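Local coordinates for N-acetyltransferase domain-containing protein (PDB 3S6F) that binds coenzyme A and probably transfers acetyl groups to the amine of an unidentified substrate, at residues V64-I76 against M95-D109. Numbering follows the deposited sequence. Where two conformers were deposited one is given.
Sequences VNALSDGILAASI and MRRVLTELGDLYMVD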
loop_
_atom_site.group_PDB
_atom_site.type_symbol
_atom_site.label_atom_id
_atom_site.label_comp_id
_atom_site.label_asym_id
_atom_site.label_seq_id
_atom_site.Cartn_x
_atom_site.Cartn_y
_atom_site.Cartn_z
ATOM N N VAL A 64 -13.338 5.299 -0.861
ATOM C CA VAL A 64 -12.137 4.653 -0.321
ATOM C C VAL A 64 -11.441 3.982 -1.494
ATOM O O VAL A 64 -12.103 3.423 -2.384
ATOM C CB VAL A 64 -12.496 3.645 0.779
ATOM C CG1 VAL A 64 -13.435 2.540 0.284
ATOM C CG2 VAL A 64 -11.276 3.066 1.451
ATOM N N ASN A 65 -10.113 4.002 -1.504
ATOM C CA ASN A 65 -9.359 3.283 -2.519
ATOM C C ASN A 65 -8.383 2.313 -1.882
ATOM O O ASN A 65 -8.092 2.383 -0.687
ATOM C CB ASN A 65 -8.636 4.223 -3.504
ATOM C CG ASN A 65 -7.473 4.998 -2.872
ATOM O OD1 ASN A 65 -7.507 5.314 -1.689
ATOM N ND2 ASN A 65 -6.498 5.367 -3.712
ATOM N N ALA A 66 -7.811 1.435 -2.712
ATOM C CA ALA A 66 -6.856 0.461 -2.220
ATOM C C ALA A 66 -5.875 0.099 -3.329
ATOM O O ALA A 66 -6.243 -0.027 -4.513
ATOM C CB ALA A 66 -7.524 -0.795 -1.670
ATOM N N LEU A 67 -4.647 -0.140 -2.898
ATOM C CA LEU A 67 -3.580 -0.737 -3.709
ATOM C C LEU A 67 -3.492 -2.193 -3.318
ATOM O O LEU A 67 -3.713 -2.536 -2.153
ATOM C CB LEU A 67 -2.245 -0.049 -3.401
ATOM C CG LEU A 67 -2.269 1.485 -3.323
ATOM C CD1 LEU A 67 -0.868 1.996 -2.952
ATOM C CD2 LEU A 67 -2.824 2.165 -4.584
ATOM N N SER A 68 -3.144 -3.085 -4.246
ATOM C CA SER A 68 -3.080 -4.500 -3.925
ATOM C C SER A 68 -2.231 -5.244 -4.947
ATOM O O SER A 68 -2.176 -4.842 -6.111
ATOM C CB SER A 68 -4.505 -5.078 -3.975
ATOM O OG SER A 68 -4.486 -6.430 -3.563
ATOM N N ASP A 69 -1.617 -6.361 -4.523
ATOM C CA ASP A 69 -1.028 -7.307 -5.452
ATOM C C ASP A 69 -1.919 -8.534 -5.691
ATOM O O ASP A 69 -1.545 -9.382 -6.472
ATOM C CB ASP A 69 0.399 -7.705 -5.045
ATOM C CG ASP A 69 0.522 -8.410 -3.719
ATOM O OD1 ASP A 69 -0.495 -8.983 -3.225
ATOM O OD2 ASP A 69 1.650 -8.352 -3.151
ATOM N N GLY A 70 -3.058 -8.597 -4.999
ATOM C CA GLY A 70 -3.971 -9.708 -5.196
ATOM C C GLY A 70 -3.518 -11.037 -4.675
ATOM O O GLY A 70 -4.219 -12.050 -4.854
ATOM N N ILE A 71 -2.363 -11.074 -4.025
ATOM C CA ILE A 71 -1.786 -12.339 -3.568
ATOM C C ILE A 71 -1.453 -12.324 -2.095
ATOM O O ILE A 71 -1.719 -13.322 -1.396
ATOM C CB ILE A 71 -0.525 -12.735 -4.365
ATOM C CG1 ILE A 71 -0.826 -12.881 -5.849
ATOM C CG2 ILE A 71 0.134 -14.012 -3.816
ATOM C CD1 ILE A 71 0.415 -12.977 -6.755
ATOM N N LEU A 72 -0.848 -11.242 -1.609
ATOM C CA LEU A 72 -0.379 -11.176 -0.222
ATOM C C LEU A 72 -0.722 -9.877 0.480
ATOM O O LEU A 72 -0.892 -9.900 1.704
ATOM C CB LEU A 72 1.119 -11.424 -0.145
ATOM C CG LEU A 72 1.647 -11.870 1.230
ATOM C CD1 LEU A 72 1.255 -13.307 1.517
ATOM C CD2 LEU A 72 3.174 -11.642 1.331
ATOM N N ALA A 73 -0.763 -8.735 -0.234
ATOM C CA ALA A 73 -0.798 -7.457 0.428
ATOM C C ALA A 73 -1.624 -6.391 -0.264
ATOM O O ALA A 73 -1.609 -6.298 -1.475
ATOM C CB ALA A 73 0.645 -6.913 0.667
ATOM N N ALA A 74 -2.217 -5.543 0.564
ATOM C CA ALA A 74 -2.960 -4.402 0.128
ATOM C C ALA A 74 -2.760 -3.256 1.107
ATOM O O ALA A 74 -2.445 -3.445 2.283
ATOM C CB ALA A 74 -4.442 -4.724 -0.020
ATOM N N SER A 75 -2.939 -2.031 0.618
ATOM C CA SER A 75 -2.973 -0.875 1.490
ATOM C C SER A 75 -4.045 0.099 1.049
ATOM O O SER A 75 -4.431 0.146 -0.115
ATOM C CB SER A 75 -1.624 -0.173 1.552
ATOM O OG SER A 75 -1.316 0.444 0.291
ATOM N N ILE A 76 -4.510 0.900 2.003
ATOM C CA ILE A 76 -5.658 1.798 1.817
ATOM C C ILE A 76 -5.189 3.244 1.928
ATOM O O ILE A 76 -5.036 3.740 3.037
ATOM C CB ILE A 76 -6.783 1.484 2.811
ATOM C CG1 ILE A 76 -7.264 -0.011 2.559
ATOM C CG2 ILE A 76 -7.944 2.481 2.660
ATOM C CD1 ILE A 76 -8.223 -0.596 3.566
HETATM N N MSE A 95 -15.242 1.047 4.512
HETATM C CA MSE A 95 -14.144 0.166 4.882
HETATM C C MSE A 95 -14.524 -1.317 4.772
HETATM O O MSE A 95 -13.773 -2.128 4.216
HETATM C CB MSE A 95 -13.655 0.490 6.296
HETATM C CG MSE A 95 -12.819 1.725 6.409
HETATM SE SE MSE A 95 -11.116 1.603 5.483
HETATM C CE MSE A 95 -10.348 0.158 6.588
ATOM N N ARG A 96 -15.693 -1.685 5.294
ATOM C CA ARG A 96 -16.102 -3.078 5.163
ATOM C C ARG A 96 -16.202 -3.473 3.680
ATOM O O ARG A 96 -15.772 -4.563 3.278
ATOM C CB ARG A 96 -17.447 -3.307 5.866
ATOM C CG ARG A 96 -17.396 -3.313 7.386
ATOM C CD ARG A 96 -18.717 -3.758 8.006
ATOM N NE ARG A 96 -19.739 -2.763 7.841
ATOM C CZ ARG A 96 -19.943 -1.755 8.695
ATOM N NH1 ARG A 96 -19.229 -1.628 9.825
ATOM N NH2 ARG A 96 -20.898 -0.896 8.391
ATOM N N ARG A 97 -16.775 -2.594 2.857
ATOM C CA ARG A 97 -16.936 -2.905 1.442
ATOM C C ARG A 97 -15.604 -3.005 0.715
ATOM O O ARG A 97 -15.460 -3.867 -0.143
ATOM C CB ARG A 97 -17.867 -1.900 0.785
ATOM C CG ARG A 97 -19.327 -2.136 1.194
ATOM C CD ARG A 97 -20.221 -1.025 0.711
ATOM N NE ARG A 97 -21.626 -1.275 1.025
ATOM C CZ ARG A 97 -22.492 -1.839 0.193
ATOM N NH1 ARG A 97 -22.155 -2.216 -1.030
ATOM N NH2 ARG A 97 -23.753 -1.971 0.604
ATOM N N VAL A 98 -14.624 -2.159 1.032
ATOM C CA VAL A 98 -13.343 -2.258 0.323
ATOM C C VAL A 98 -12.592 -3.524 0.753
ATOM O O VAL A 98 -11.926 -4.160 -0.067
ATOM C CB VAL A 98 -12.486 -0.985 0.454
ATOM C CG1 VAL A 98 -11.729 -0.872 1.776
ATOM C CG2 VAL A 98 -11.524 -0.891 -0.739
ATOM N N LEU A 99 -12.757 -3.919 2.024
ATOM C CA LEU A 99 -12.141 -5.154 2.486
ATOM C C LEU A 99 -12.753 -6.352 1.750
ATOM O O LEU A 99 -12.029 -7.268 1.358
ATOM C CB LEU A 99 -12.233 -5.282 4.016
ATOM C CG LEU A 99 -11.412 -4.265 4.797
ATOM C CD1 LEU A 99 -11.800 -4.289 6.280
ATOM C CD2 LEU A 99 -9.928 -4.475 4.606
ATOM N N THR A 100 -14.046 -6.315 1.488
ATOM C CA THR A 100 -14.693 -7.356 0.686
ATOM C C THR A 100 -14.111 -7.375 -0.730
ATOM O O THR A 100 -13.798 -8.453 -1.287
ATOM C CB THR A 100 -16.195 -7.176 0.663
ATOM O OG1 THR A 100 -16.685 -7.345 2.007
ATOM C CG2 THR A 100 -16.874 -8.151 -0.311
ATOM N N GLU A 101 -13.918 -6.212 -1.341
ATOM C CA GLU A 101 -13.346 -6.158 -2.703
ATOM C C GLU A 101 -11.934 -6.695 -2.771
ATOM O O GLU A 101 -11.528 -7.317 -3.747
ATOM C CB GLU A 101 -13.393 -4.770 -3.288
ATOM C CG GLU A 101 -14.769 -4.193 -3.530
ATOM C CD GLU A 101 -15.619 -5.090 -4.377
ATOM O OE1 GLU A 101 -15.185 -5.382 -5.506
ATOM O OE2 GLU A 101 -16.698 -5.484 -3.948
ATOM N N LEU A 102 -11.159 -6.464 -1.714
ATOM C CA LEU A 102 -9.778 -6.908 -1.654
ATOM C C LEU A 102 -9.638 -8.404 -1.491
ATOM O O LEU A 102 -8.642 -8.988 -1.932
ATOM C CB LEU A 102 -9.034 -6.209 -0.510
ATOM C CG LEU A 102 -8.651 -4.756 -0.790
ATOM C CD1 LEU A 102 -8.219 -4.070 0.480
ATOM C CD2 LEU A 102 -7.598 -4.681 -1.902
ATOM N N GLY A 103 -10.593 -9.033 -0.823
ATOM C CA GLY A 103 -10.504 -10.433 -0.476
ATOM C C GLY A 103 -9.629 -10.691 0.751
ATOM O O GLY A 103 -9.131 -9.793 1.419
ATOM N N ASP A 104 -9.427 -11.964 1.086
ATOM C CA ASP A 104 -8.796 -12.335 2.361
ATOM C C ASP A 104 -7.270 -12.417 2.317
ATOM O O ASP A 104 -6.665 -13.280 2.910
ATOM C CB ASP A 104 -9.405 -13.629 2.902
ATOM C CG ASP A 104 -10.812 -13.422 3.470
ATOM O OD1 ASP A 104 -11.189 -12.272 3.809
ATOM O OD2 ASP A 104 -11.496 -14.441 3.614
ATOM N N LEU A 105 -6.652 -11.486 1.621
ATOM C CA LEU A 105 -5.192 -11.250 1.596
ATOM C C LEU A 105 -4.587 -11.303 2.946
ATOM O O LEU A 105 -5.180 -10.783 3.909
ATOM C CB LEU A 105 -4.890 -9.825 1.124
ATOM C CG LEU A 105 -5.344 -9.493 -0.275
ATOM C CD1 LEU A 105 -5.179 -8.008 -0.588
ATOM C CD2 LEU A 105 -4.635 -10.434 -1.312
ATOM N N TYR A 106 -3.374 -11.787 3.062
ATOM C CA TYR A 106 -2.683 -11.828 4.308
ATOM C C TYR A 106 -2.553 -10.475 5.002
ATOM O O TYR A 106 -2.851 -10.352 6.196
ATOM C CB TYR A 106 -1.290 -12.482 4.105
ATOM C CG TYR A 106 -0.452 -12.495 5.366
ATOM C CD1 TYR A 106 -0.988 -12.999 6.543
ATOM C CD2 TYR A 106 0.829 -12.002 5.396
ATOM C CE1 TYR A 106 -0.280 -12.965 7.701
ATOM C CE2 TYR A 106 1.580 -11.988 6.578
ATOM C CZ TYR A 106 0.978 -12.472 7.749
ATOM O OH TYR A 106 1.612 -12.436 8.969
HETATM N N MSE A 107 -2.128 -9.458 4.257
HETATM C CA MSE A 107 -1.854 -8.140 4.837
HETATM C C MSE A 107 -2.753 -7.073 4.252
HETATM O O MSE A 107 -2.807 -6.917 3.040
HETATM C CB MSE A 107 -0.416 -7.712 4.533
HETATM C CG MSE A 107 0.628 -8.622 5.096
HETATM SE SE MSE A 107 2.374 -8.373 4.214
HETATM C CE MSE A 107 2.656 -6.525 4.609
ATOM N N VAL A 108 -3.387 -6.295 5.125
ATOM C CA VAL A 108 -4.035 -5.040 4.738
ATOM C C VAL A 108 -3.553 -4.006 5.728
ATOM O O VAL A 108 -3.668 -4.218 6.953
ATOM C CB VAL A 108 -5.557 -5.098 4.763
ATOM C CG1 VAL A 108 -6.134 -3.773 4.260
ATOM C CG2 VAL A 108 -6.074 -6.279 3.870
ATOM N N ASP A 109 -3.038 -2.891 5.230
ATOM C CA ASP A 109 -2.428 -1.891 6.074
ATOM C C ASP A 109 -2.811 -0.484 5.639
ATOM O O ASP A 109 -3.072 -0.213 4.457
ATOM C CB ASP A 109 -0.880 -2.002 6.026
ATOM C CG ASP A 109 -0.337 -3.316 6.568
ATOM O OD1 ASP A 109 -0.587 -4.386 5.950
ATOM O OD2 ASP A 109 0.358 -3.295 7.589
HETATM O O HOH W 1 -6.857 -7.789 -3.797
HETATM O O HOH W 2 -2.684 -13.801 1.150
HETATM O O HOH W 3 0.053 -4.296 3.208
#
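Leu-102 and Ala-74 meet in the packed part of this contact, with Leu-102 CD2 3.7 Å from Ala-74 CB. The two belong to a beta-alpha-beta unit of the GNAT fold: strand 73-81, helix 90-102 and parallel strand 107-112. The helix lies over one sheet face and also covers the neighbouring strand 60-68.

The packed part is wholly apolar. Leu-102 sets CD1 and CD2 over the methyls of Ala-66 and Ala-74. Val-98 and Val-64 interlock at an angle, with Val-64 CG1 3.7 Å from Val-98 CB. Ile-76 reaches in with CD1 between Met-95 CE, Val-98 CG1 and Val-108 CG1. Its CG1 is anti to the carbonyl carbon and its chain is extended (chi2 171°), which carries CD1 to the helix. Met-95 also packs on Leu-79, a CoA-binding residue.

Four backbone bonds join the strands. They alternate in direction, from Met-107 N to Leu-72 O through to Ile-76 N to Asp-109 O. An antiparallel strand of the second subunit pairs with residues 107-109 and continues the sheet. Asp-109 is held there by Ser-111 and Arg-134 of that subunit.

The 69-72 turn is itself well bonded. Asp-69 OD1 takes three backbone N-H groups in an Asx turn, the straightest from Leu-72 N (177°). The looser, watered side is limited to the partly exposed Ser-68, Gly-70 and Leu-102. Ser-68 OG accepts from Gly-70 N in an ST turn. A valine here would probably leave Gly-70 N without this acceptor and break the water link to Leu-102 O. That water lies 2.7 Å from Ser-68 OG and donates to Leu-102 O at 2.8 Å.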